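Local coordinates for protein-S-isoprenylcysteine O-methyltransferase (Tribolium castaneum, PDB 5V7P) that methylates the C-terminal isoprenylated cysteine of proteins, using S-adenosyl-L-methionine as methyl donor, within the membrane of the endoplasmic reticulum, at residues 139-144 against 229-234. Sequence-based numbering, arbitrary orientation.
With D10 (decane), chain J; D10 (decane), chain I; UND (undecane), chain K.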
loop_
_atom_site.group_PDB
_atom_site.type_symbol
_atom_site.label_atom_id
_atom_site.label_comp_id
_atom_site.label_asym_id
_atom_site.label_seq_id
_atom_site.Cartn_x
_atom_site.Cartn_y
_atom_site.Cartn_z
ATOM N N TRP A 139 7.837 -16.590 1.498
ATOM C CA TRP A 139 8.731 -17.273 0.570
ATOM C C TRP A 139 9.447 -18.430 1.254
ATOM O O TRP A 139 9.582 -19.512 0.673
ATOM C CB TRP A 139 9.755 -16.293 -0.004
ATOM C CG TRP A 139 9.165 -15.099 -0.678
ATOM C CD1 TRP A 139 7.870 -14.930 -1.075
ATOM C CD2 TRP A 139 9.855 -13.896 -1.033
ATOM N NE1 TRP A 139 7.712 -13.694 -1.655
ATOM C CE2 TRP A 139 8.916 -13.040 -1.640
ATOM C CE3 TRP A 139 11.175 -13.459 -0.894
ATOM C CZ2 TRP A 139 9.256 -11.773 -2.110
ATOM C CZ3 TRP A 139 11.512 -12.202 -1.361
ATOM C CH2 TRP A 139 10.555 -11.374 -1.961
ATOM N N VAL A 140 9.918 -18.221 2.486
ATOM C CA VAL A 140 10.660 -19.272 3.169
ATOM C C VAL A 140 9.728 -20.415 3.550
ATOM O O VAL A 140 10.096 -21.591 3.450
ATOM C CB VAL A 140 11.407 -18.708 4.395
ATOM C CG1 VAL A 140 12.250 -17.500 4.001
ATOM C CG2 VAL A 140 10.442 -18.349 5.513
ATOM N N GLU A 141 8.505 -20.095 3.981
ATOM C CA GLU A 141 7.545 -21.150 4.284
ATOM C C GLU A 141 7.315 -22.029 3.065
ATOM O O GLU A 141 7.368 -23.261 3.154
ATOM C CB GLU A 141 6.218 -20.561 4.766
ATOM C CG GLU A 141 5.182 -21.641 5.079
ATOM C CD GLU A 141 3.829 -21.100 5.480
ATOM O OE1 GLU A 141 3.698 -19.872 5.656
ATOM O OE2 GLU A 141 2.891 -21.911 5.612
ATOM N N PHE A 142 7.054 -21.410 1.912
ATOM C CA PHE A 142 6.801 -22.182 0.702
ATOM C C PHE A 142 7.947 -23.145 0.419
ATOM O O PHE A 142 7.735 -24.353 0.272
ATOM C CB PHE A 142 6.582 -21.246 -0.487
ATOM C CG PHE A 142 6.356 -21.969 -1.788
ATOM C CD1 PHE A 142 5.083 -22.365 -2.164
ATOM C CD2 PHE A 142 7.418 -22.261 -2.630
ATOM C CE1 PHE A 142 4.872 -23.035 -3.355
ATOM C CE2 PHE A 142 7.213 -22.930 -3.821
ATOM C CZ PHE A 142 5.938 -23.318 -4.185
ATOM N N PHE A 143 9.176 -22.629 0.364
ATOM C CA PHE A 143 10.304 -23.448 -0.063
ATOM C C PHE A 143 10.743 -24.441 1.007
ATOM O O PHE A 143 11.218 -25.530 0.670
ATOM C CB PHE A 143 11.471 -22.552 -0.479
ATOM C CG PHE A 143 11.249 -21.863 -1.791
ATOM C CD1 PHE A 143 11.339 -22.570 -2.978
ATOM C CD2 PHE A 143 10.925 -20.519 -1.840
ATOM C CE1 PHE A 143 11.122 -21.947 -4.189
ATOM C CE2 PHE A 143 10.708 -19.889 -3.047
ATOM C CZ PHE A 143 10.804 -20.605 -4.226
ATOM N N ILE A 144 10.596 -24.098 2.287
ATOM C CA ILE A 144 10.814 -25.089 3.337
ATOM C C ILE A 144 9.738 -26.164 3.269
ATOM O O ILE A 144 10.028 -27.364 3.352
ATOM C CB ILE A 144 10.857 -24.412 4.721
ATOM C CG1 ILE A 144 12.134 -23.576 4.853
ATOM C CG2 ILE A 144 10.781 -25.455 5.845
ATOM C CD1 ILE A 144 12.272 -22.825 6.173
ATOM N N PRO A 229 -0.053 -22.891 4.836
ATOM C CA PRO A 229 -1.010 -22.972 5.953
ATOM C C PRO A 229 -0.701 -22.030 7.105
ATOM O O PRO A 229 -1.604 -21.741 7.901
ATOM C CB PRO A 229 -0.918 -24.440 6.393
ATOM C CG PRO A 229 0.414 -24.900 5.919
ATOM C CD PRO A 229 0.687 -24.151 4.652
ATOM N N LEU A 230 0.531 -21.542 7.231
ATOM C CA LEU A 230 0.852 -20.607 8.303
ATOM C C LEU A 230 0.562 -19.161 7.913
ATOM O O LEU A 230 0.074 -18.383 8.740
ATOM C CB LEU A 230 2.323 -20.746 8.707
ATOM C CG LEU A 230 2.775 -22.124 9.200
ATOM C CD1 LEU A 230 4.261 -22.098 9.531
ATOM C CD2 LEU A 230 1.965 -22.575 10.410
ATOM N N CYS A 231 0.844 -18.786 6.666
ATOM C CA CYS A 231 0.698 -17.393 6.259
ATOM C C CYS A 231 -0.753 -17.011 5.996
ATOM O O CYS A 231 -1.106 -15.835 6.137
ATOM C CB CYS A 231 1.536 -17.118 5.010
ATOM S SG CYS A 231 3.273 -16.733 5.355
ATOM N N ILE A 232 -1.597 -17.966 5.618
ATOM C CA ILE A 232 -2.985 -17.666 5.276
ATOM C C ILE A 232 -3.661 -17.015 6.478
ATOM O O ILE A 232 -4.181 -15.897 6.348
ATOM C CB ILE A 232 -3.737 -18.923 4.802
ATOM C CG1 ILE A 232 -3.345 -19.251 3.360
ATOM C CG2 ILE A 232 -5.257 -18.732 4.905
ATOM C CD1 ILE A 232 -3.845 -20.607 2.868
ATOM N N PRO A 233 -3.677 -17.641 7.658
ATOM C CA PRO A 233 -4.310 -16.965 8.802
ATOM C C PRO A 233 -3.572 -15.710 9.231
ATOM O O PRO A 233 -4.210 -14.711 9.586
ATOM C CB PRO A 233 -4.296 -18.039 9.901
ATOM C CG PRO A 233 -4.001 -19.322 9.202
ATOM C CD PRO A 233 -3.145 -18.956 8.047
ATOM N N ALA A 234 -2.239 -15.738 9.220
ATOM C CA ALA A 234 -1.465 -14.563 9.607
ATOM C C ALA A 234 -1.767 -13.386 8.689
ATOM O O ALA A 234 -1.995 -12.262 9.152
ATOM C CB ALA A 234 0.027 -14.895 9.589
HETATM C C1 D10 J . 11.866 -15.173 -4.820
HETATM C C2 D10 J . 11.642 -13.707 -5.186
HETATM C C3 D10 J . 10.150 -13.429 -5.358
HETATM C C4 D10 J . 9.959 -11.949 -5.686
HETATM C C5 D10 J . 8.474 -11.629 -5.835
HETATM C C6 D10 J . 8.313 -10.125 -6.050
HETATM C C7 D10 J . 6.842 -9.788 -6.280
HETATM C C8 D10 J . 6.630 -8.283 -6.112
HETATM C C9 D10 J . 7.342 -7.537 -7.237
HETATM C C3 D10 I . 15.378 -13.290 -0.567
HETATM C C4 D10 I . 15.251 -14.535 0.307
HETATM C C5 D10 I . 14.414 -15.592 -0.412
HETATM C C6 D10 I . 14.297 -16.835 0.468
HETATM C C7 D10 I . 13.472 -17.899 -0.253
HETATM C C8 D10 I . 13.537 -19.209 0.528
HETATM C C1 UND K . 4.690 -13.585 9.519
HETATM C C2 UND K . 4.695 -14.833 10.398
HETATM C C3 UND K . 4.219 -16.036 9.584
HETATM C C4 UND K . 4.853 -17.330 10.099
HETATM C C5 UND K . 5.494 -18.101 8.945
HETATM C C6 UND K . 6.598 -19.019 9.467
HETATM C C7 UND K . 7.599 -19.280 8.343
HETATM C C8 UND K . 8.740 -20.154 8.859
HETATM C C9 UND K . 8.252 -21.596 9.020
HETATM C C10 UND K . 8.990 -22.520 8.052
HETATM C C11 UND K . 8.127 -23.746 7.757
#
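Glu141 reaches Leu230 and Cys231 because its side chain is fully drawn out: CG lies opposite the backbone N (chi1 179°), CD follows in the same line (chi2 -177°), and the carboxylate is carried straight from helix 129-148 to the backbone at 230-231. Both oxygens then meet backbone N-H groups. OE2 accepts the amide of Leu230, whose N sits 2.9 Å away; the bond is nearly straight, and the donor comes in on the syn side, tilted 20° out of the carboxylate plane. OE1 takes a second, weak bond from Cys231 N at 3.2 Å. Around this grip, CB of Leu230 rests 3.6 Å from Glu141 CD, and CD of Pro229 packs against OE2 at 3.3 Å. Glu145 brings a like charge close to OE2, which could raise the proton affinity of the pair, whereas the two amides would offset it. With an alanine here, the amides of Leu230 and Cys231 are likely to lose these acceptors, and the backbone of 229-231 its tie to helix 129-148. Undecane lies beside the glutamate, its C6 3.9 Å from CD1 of Leu230 and its C11 3.7 Å from CG2 of Ile144; on helix 129-148, C3 of the chain J decane lies over one face of the Trp139 ring. The principle illustrated is a carboxylate from one helix accepting two successive backbone N-H groups, one of them weakly, here joining two helices assigned to the membrane in this ICMT-family enzyme, probably near the lumenal side and away from the cofactor site.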